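Local structure of pseudopodium-enriched atypical kinase 1 (Homo sapiens, 6BHC) at residues I286-E298 with L312-Q326. The protein is a pseudokinase, probably acting in signalling as a dimerizing scaffold through its kinase-like fold rather than by phosphoryl transfer. The protein carries 1 engineered substitution. Sequence-based numbering, arbitrary orientation.
Sequences IYEMLHLPNPFDE and LPRIPFRSPYSRGLQ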
loop_
_atom_site.group_PDB
_atom_site.type_symbol
_atom_site.label_atom_id
_atom_site.label_comp_id
_atom_site.label_asym_id
_atom_site.label_seq_id
_atom_site.Cartn_x
_atom_site.Cartn_y
_atom_site.Cartn_z
ATOM N N ILE A 286 3.682 35.895 0.174
ATOM C CA ILE A 286 3.289 35.377 -1.134
ATOM C C ILE A 286 3.931 36.195 -2.244
ATOM O O ILE A 286 4.451 35.644 -3.222
ATOM C CB ILE A 286 1.756 35.352 -1.263
ATOM C CG1 ILE A 286 1.155 34.337 -0.290
ATOM C CG2 ILE A 286 1.346 35.036 -2.695
ATOM C CD1 ILE A 286 -0.346 34.205 -0.402
ATOM N N TYR A 287 3.910 37.522 -2.110
ATOM C CA TYR A 287 4.566 38.375 -3.095
ATOM C C TYR A 287 6.068 38.125 -3.130
ATOM O O TYR A 287 6.662 38.023 -4.210
ATOM C CB TYR A 287 4.274 39.843 -2.787
ATOM C CG TYR A 287 2.927 40.333 -3.271
ATOM C CD1 TYR A 287 1.764 40.066 -2.555
ATOM C CD2 TYR A 287 2.821 41.078 -4.438
ATOM C CE1 TYR A 287 0.533 40.522 -2.996
ATOM C CE2 TYR A 287 1.597 41.537 -4.886
ATOM C CZ TYR A 287 0.458 41.257 -4.163
ATOM O OH TYR A 287 -0.756 41.718 -4.614
ATOM N N GLU A 288 6.699 38.018 -1.958
ATOM C CA GLU A 288 8.151 37.872 -1.907
ATOM C C GLU A 288 8.598 36.523 -2.459
ATOM O O GLU A 288 9.600 36.445 -3.180
ATOM C CB GLU A 288 8.642 38.063 -0.472
ATOM C CG GLU A 288 8.423 39.476 0.056
ATOM C CD GLU A 288 8.920 39.665 1.478
ATOM O OE1 GLU A 288 8.823 38.714 2.281
ATOM O OE2 GLU A 288 9.411 40.771 1.791
ATOM N N MET A 289 7.870 35.451 -2.138
ATOM C CA MET A 289 8.196 34.140 -2.688
ATOM C C MET A 289 8.016 34.086 -4.199
ATOM O O MET A 289 8.645 33.250 -4.857
ATOM C CB MET A 289 7.346 33.060 -2.020
ATOM C CG MET A 289 7.661 32.869 -0.547
ATOM S SD MET A 289 6.759 31.496 0.190
ATOM C CE MET A 289 7.479 30.110 -0.687
ATOM N N LEU A 290 7.176 34.953 -4.763
ATOM C CA LEU A 290 7.027 35.064 -6.206
ATOM C C LEU A 290 7.976 36.094 -6.808
ATOM O O LEU A 290 7.710 36.605 -7.903
ATOM C CB LEU A 290 5.578 35.403 -6.559
ATOM C CG LEU A 290 4.571 34.322 -6.169
ATOM C CD1 LEU A 290 3.157 34.760 -6.506
ATOM C CD2 LEU A 290 4.907 33.000 -6.848
ATOM N N HIS A 291 9.069 36.409 -6.110
ATOM C CA HIS A 291 10.095 37.336 -6.590
ATOM C C HIS A 291 9.526 38.725 -6.859
ATOM O O HIS A 291 9.968 39.429 -7.770
ATOM C CB HIS A 291 10.802 36.784 -7.829
ATOM C CG HIS A 291 11.525 35.498 -7.579
ATOM N ND1 HIS A 291 11.013 34.272 -7.941
ATOM C CD2 HIS A 291 12.713 35.246 -6.977
ATOM C CE1 HIS A 291 11.858 33.320 -7.586
ATOM N NE2 HIS A 291 12.898 33.885 -6.998
ATOM N N LEU A 292 8.548 39.129 -6.063
ATOM C CA LEU A 292 8.002 40.471 -6.105
ATOM C C LEU A 292 8.338 41.207 -4.813
ATOM O O LEU A 292 8.514 40.578 -3.766
ATOM C CB LEU A 292 6.481 40.444 -6.295
ATOM C CG LEU A 292 5.967 39.665 -7.506
ATOM C CD1 LEU A 292 4.449 39.583 -7.482
ATOM C CD2 LEU A 292 6.456 40.303 -8.796
ATOM N N PRO A 293 8.446 42.531 -4.848
ATOM C CA PRO A 293 8.720 43.269 -3.613
ATOM C C PRO A 293 7.527 43.236 -2.671
ATOM O O PRO A 293 6.406 42.887 -3.048
ATOM C CB PRO A 293 9.003 44.694 -4.103
ATOM C CG PRO A 293 8.289 44.790 -5.406
ATOM C CD PRO A 293 8.364 43.420 -6.019
ATOM N N ASN A 294 7.798 43.585 -1.418
ATOM C CA ASN A 294 6.756 43.811 -0.433
ATOM C C ASN A 294 5.764 44.838 -0.977
ATOM O O ASN A 294 6.170 45.961 -1.313
ATOM C CB ASN A 294 7.382 44.296 0.876
ATOM C CG ASN A 294 6.360 44.537 1.980
ATOM O OD1 ASN A 294 5.166 44.287 1.819
ATOM N ND2 ASN A 294 6.837 45.020 3.121
ATOM N N PRO A 295 4.480 44.493 -1.101
ATOM C CA PRO A 295 3.514 45.428 -1.708
ATOM C C PRO A 295 3.482 46.793 -1.050
ATOM O O PRO A 295 3.174 47.790 -1.718
ATOM C CB PRO A 295 2.175 44.697 -1.539
ATOM C CG PRO A 295 2.535 43.264 -1.450
ATOM C CD PRO A 295 3.865 43.197 -0.766
ATOM N N PHE A 296 3.789 46.870 0.241
ATOM C CA PHE A 296 3.815 48.132 0.963
ATOM C C PHE A 296 5.176 48.809 0.898
ATOM O O PHE A 296 5.376 49.844 1.543
ATOM C CB PHE A 296 3.381 47.901 2.411
ATOM C CG PHE A 296 2.064 47.185 2.526
ATOM C CD1 PHE A 296 0.874 47.893 2.508
ATOM C CD2 PHE A 296 2.017 45.803 2.619
ATOM C CE1 PHE A 296 -0.338 47.238 2.599
ATOM C CE2 PHE A 296 0.808 45.140 2.707
ATOM C CZ PHE A 296 -0.372 45.859 2.697
ATOM N N ASP A 297 6.112 48.241 0.137
ATOM C CA ASP A 297 7.328 48.933 -0.270
ATOM C C ASP A 297 7.291 49.386 -1.721
ATOM O O ASP A 297 7.911 50.400 -2.057
ATOM C CB ASP A 297 8.555 48.038 -0.062
ATOM C CG ASP A 297 8.921 47.880 1.398
ATOM O OD1 ASP A 297 8.774 48.856 2.162
ATOM O OD2 ASP A 297 9.360 46.775 1.780
ATOM N N GLU A 298 6.583 48.657 -2.588
ATOM C CA GLU A 298 6.431 49.091 -3.974
ATOM C C GLU A 298 5.429 50.234 -4.085
ATOM O O GLU A 298 5.627 51.169 -4.871
ATOM C CB GLU A 298 6.005 47.911 -4.847
ATOM C CG GLU A 298 5.728 48.263 -6.300
ATOM C CD GLU A 298 5.303 47.061 -7.116
ATOM O OE1 GLU A 298 5.185 45.962 -6.535
ATOM O OE2 GLU A 298 5.089 47.214 -8.337
ATOM N N LEU A 312 -3.754 46.905 -4.705
ATOM C CA LEU A 312 -2.590 46.060 -4.495
ATOM C C LEU A 312 -1.860 45.804 -5.814
ATOM O O LEU A 312 -2.485 45.728 -6.875
ATOM C CB LEU A 312 -2.998 44.732 -3.861
ATOM C CG LEU A 312 -3.497 44.790 -2.416
ATOM C CD1 LEU A 312 -3.996 43.428 -1.965
ATOM C CD2 LEU A 312 -2.397 45.291 -1.491
ATOM N N PRO A 313 -0.533 45.675 -5.773
ATOM C CA PRO A 313 0.214 45.370 -7.000
ATOM C C PRO A 313 -0.187 44.014 -7.565
ATOM O O PRO A 313 -0.458 43.067 -6.824
ATOM C CB PRO A 313 1.676 45.379 -6.540
ATOM C CG PRO A 313 1.678 46.191 -5.281
ATOM C CD PRO A 313 0.359 45.909 -4.626
ATOM N N ARG A 314 -0.221 43.931 -8.893
ATOM C CA ARG A 314 -0.700 42.736 -9.573
ATOM C C ARG A 314 0.391 41.674 -9.629
ATOM O O ARG A 314 1.532 41.959 -10.004
ATOM C CB ARG A 314 -1.167 43.081 -10.987
ATOM C CG ARG A 314 -2.205 44.190 -11.049
ATOM C CD ARG A 314 -3.554 43.729 -10.521
ATOM N NE ARG A 314 -4.497 44.838 -10.407
ATOM C CZ ARG A 314 -5.256 45.283 -11.403
ATOM N NH1 ARG A 314 -5.186 44.712 -12.599
ATOM N NH2 ARG A 314 -6.083 46.299 -11.206
ATOM N N ILE A 315 0.036 40.451 -9.260
ATOM C CA ILE A 315 0.953 39.319 -9.407
ATOM C C ILE A 315 0.945 38.869 -10.862
ATOM O O ILE A 315 -0.140 38.686 -11.440
ATOM C CB ILE A 315 0.551 38.180 -8.476
ATOM C CG1 ILE A 315 0.733 38.599 -7.015
ATOM C CG2 ILE A 315 1.361 36.929 -8.785
ATOM C CD1 ILE A 315 0.387 37.517 -6.018
ATOM N N PRO A 316 2.107 38.696 -11.493
ATOM C CA PRO A 316 2.132 38.282 -12.901
ATOM C C PRO A 316 1.456 36.932 -13.102
ATOM O O PRO A 316 1.576 36.025 -12.277
ATOM C CB PRO A 316 3.629 38.219 -13.226
ATOM C CG PRO A 316 4.278 39.108 -12.214
ATOM C CD PRO A 316 3.459 38.961 -10.968
ATOM N N PHE A 317 0.739 36.811 -14.218
ATOM C CA PHE A 317 -0.034 35.612 -14.546
ATOM C C PHE A 317 0.854 34.689 -15.374
ATOM O O PHE A 317 0.925 34.790 -16.599
ATOM C CB PHE A 317 -1.311 36.001 -15.279
ATOM C CG PHE A 317 -2.135 34.836 -15.740
ATOM C CD1 PHE A 317 -2.540 33.858 -14.848
ATOM C CD2 PHE A 317 -2.531 34.735 -17.065
ATOM C CE1 PHE A 317 -3.306 32.791 -15.273
ATOM C CE2 PHE A 317 -3.301 33.671 -17.493
ATOM C CZ PHE A 317 -3.691 32.699 -16.594
ATOM N N ARG A 318 1.541 33.770 -14.692
ATOM C CA ARG A 318 2.567 32.950 -15.325
ATOM C C ARG A 318 2.361 31.449 -15.183
ATOM O O ARG A 318 3.034 30.691 -15.888
ATOM C CB ARG A 318 3.953 33.308 -14.765
ATOM C CG ARG A 318 4.300 34.782 -14.885
ATOM C CD ARG A 318 5.433 35.163 -13.952
ATOM N NE ARG A 318 6.697 34.547 -14.337
ATOM C CZ ARG A 318 7.846 34.754 -13.703
ATOM N NH1 ARG A 318 7.889 35.562 -12.652
ATOM N NH2 ARG A 318 8.951 34.156 -14.120
ATOM N N SER A 319 1.466 30.994 -14.314
ATOM C CA SER A 319 1.280 29.569 -14.078
ATOM C C SER A 319 -0.162 29.335 -13.674
ATOM O O SER A 319 -0.880 30.284 -13.336
ATOM C CB SER A 319 2.237 29.061 -12.990
ATOM O OG SER A 319 1.775 29.414 -11.700
ATOM N N PRO A 320 -0.632 28.080 -13.700
ATOM C CA PRO A 320 -1.993 27.792 -13.220
ATOM C C PRO A 320 -2.222 28.132 -11.757
ATOM O O PRO A 320 -3.371 28.068 -11.301
ATOM C CB PRO A 320 -2.141 26.283 -13.457
ATOM C CG PRO A 320 -1.178 25.979 -14.545
ATOM C CD PRO A 320 -0.014 26.900 -14.331
ATOM N N TYR A 321 -1.180 28.482 -11.008
ATOM C CA TYR A 321 -1.307 28.814 -9.598
ATOM C C TYR A 321 -1.294 30.315 -9.341
ATOM O O TYR A 321 -1.522 30.735 -8.204
ATOM C CB TYR A 321 -0.182 28.143 -8.801
ATOM C CG TYR A 321 -0.005 26.673 -9.111
ATOM C CD1 TYR A 321 -0.763 25.708 -8.456
ATOM C CD2 TYR A 321 0.923 26.249 -10.057
ATOM C CE1 TYR A 321 -0.603 24.363 -8.738
ATOM C CE2 TYR A 321 1.087 24.906 -10.345
ATOM C CZ TYR A 321 0.322 23.966 -9.682
ATOM O OH TYR A 321 0.480 22.627 -9.962
ATOM N N SER A 322 -1.059 31.128 -10.373
ATOM C CA SER A 322 -0.846 32.557 -10.164
ATOM C C SER A 322 -2.129 33.265 -9.743
ATOM O O SER A 322 -2.103 34.113 -8.844
ATOM C CB SER A 322 -0.270 33.185 -11.433
ATOM O OG SER A 322 0.953 32.562 -11.792
ATOM N N ARG A 323 -3.259 32.935 -10.375
ATOM C CA ARG A 323 -4.511 33.608 -10.035
ATOM C C ARG A 323 -4.962 33.260 -8.622
ATOM O O ARG A 323 -5.440 34.131 -7.887
ATOM C CB ARG A 323 -5.601 33.246 -11.043
ATOM C CG ARG A 323 -5.214 33.488 -12.486
ATOM C CD ARG A 323 -6.430 33.491 -13.397
ATOM N NE ARG A 323 -7.106 34.784 -13.383
ATOM C CZ ARG A 323 -6.780 35.800 -14.175
ATOM N NH1 ARG A 323 -5.787 35.671 -15.046
ATOM N NH2 ARG A 323 -7.446 36.943 -14.098
ATOM N N GLY A 324 -4.825 31.993 -8.230
ATOM C CA GLY A 324 -5.213 31.600 -6.885
ATOM C C GLY A 324 -4.333 32.223 -5.818
ATOM O O GLY A 324 -4.823 32.646 -4.768
ATOM N N LEU A 325 -3.023 32.291 -6.071
ATOM C CA LEU A 325 -2.124 32.944 -5.126
ATOM C C LEU A 325 -2.396 34.440 -5.040
ATOM O O LEU A 325 -2.252 35.035 -3.967
ATOM C CB LEU A 325 -0.670 32.685 -5.520
ATOM C CG LEU A 325 -0.170 31.246 -5.359
ATOM C CD1 LEU A 325 1.212 31.089 -5.977
ATOM C CD2 LEU A 325 -0.155 30.840 -3.893
ATOM N N GLN A 326 -2.790 35.061 -6.154
ATOM C CA GLN A 326 -3.170 36.469 -6.121
ATOM C C GLN A 326 -4.414 36.677 -5.270
ATOM O O GLN A 326 -4.459 37.580 -4.425
ATOM C CB GLN A 326 -3.400 36.984 -7.542
ATOM C CG GLN A 326 -3.965 38.394 -7.608
ATOM C CD GLN A 326 -2.918 39.461 -7.353
ATOM O OE1 GLN A 326 -2.400 40.070 -8.288
ATOM N NE2 GLN A 326 -2.608 39.699 -6.083
HETATM O O HOH W 1 6.005 36.626 -10.276
#
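In the C-lobe of the kinase fold, the Schellman motif that ends helix 277-289, with His291 as C-prime residue and Leu292 N bonded to Tyr287 O, receives the proline-rich loop that leads into helix 322-332, and Tyr287 carries the centre of the contact. Tyr287 OH donates to Pro313 O at 2.6 Å, in the carbonyl plane, and accepts from Gln326 NE2 at 3.1 Å, so a tyrosine suits a site that needs both a donor and an acceptor at the end of a flat apolar group. Ile315 CG1 lies over one face of the Tyr287 ring, a CH-pi contact 4.1 Å from its centroid, and Pro295 CG over the centre of the opposite face. The bend of Gln326 at chi2 (77°) turns its amide back, and while NE2 holds the phenol, OE1 accepts from Ile315 N at 2.7 Å, pinning the loop to the helix start. A phenylalanine in place of Tyr287 would probably leave Pro313 O and Gln326 NE2 without this shared partner and the loop less firmly fixed. The branches of Ile315 also reach two leucines, CG2 meeting Leu290 CD1 at 3.6 Å while CG1 packs on Leu292 CD1. Leu292 CD1 abuts the Pro316 ring at CD, and Pro295 CB rests on Pro313 CD at 3.8 Å. Deeper in, Ile286 CG2 packs against Leu325 O (3.8 Å) and CB, and the side chain continues onto Leu328 and Ala329 of helix 322-332, with Leu184 of helix 173-194 alongside.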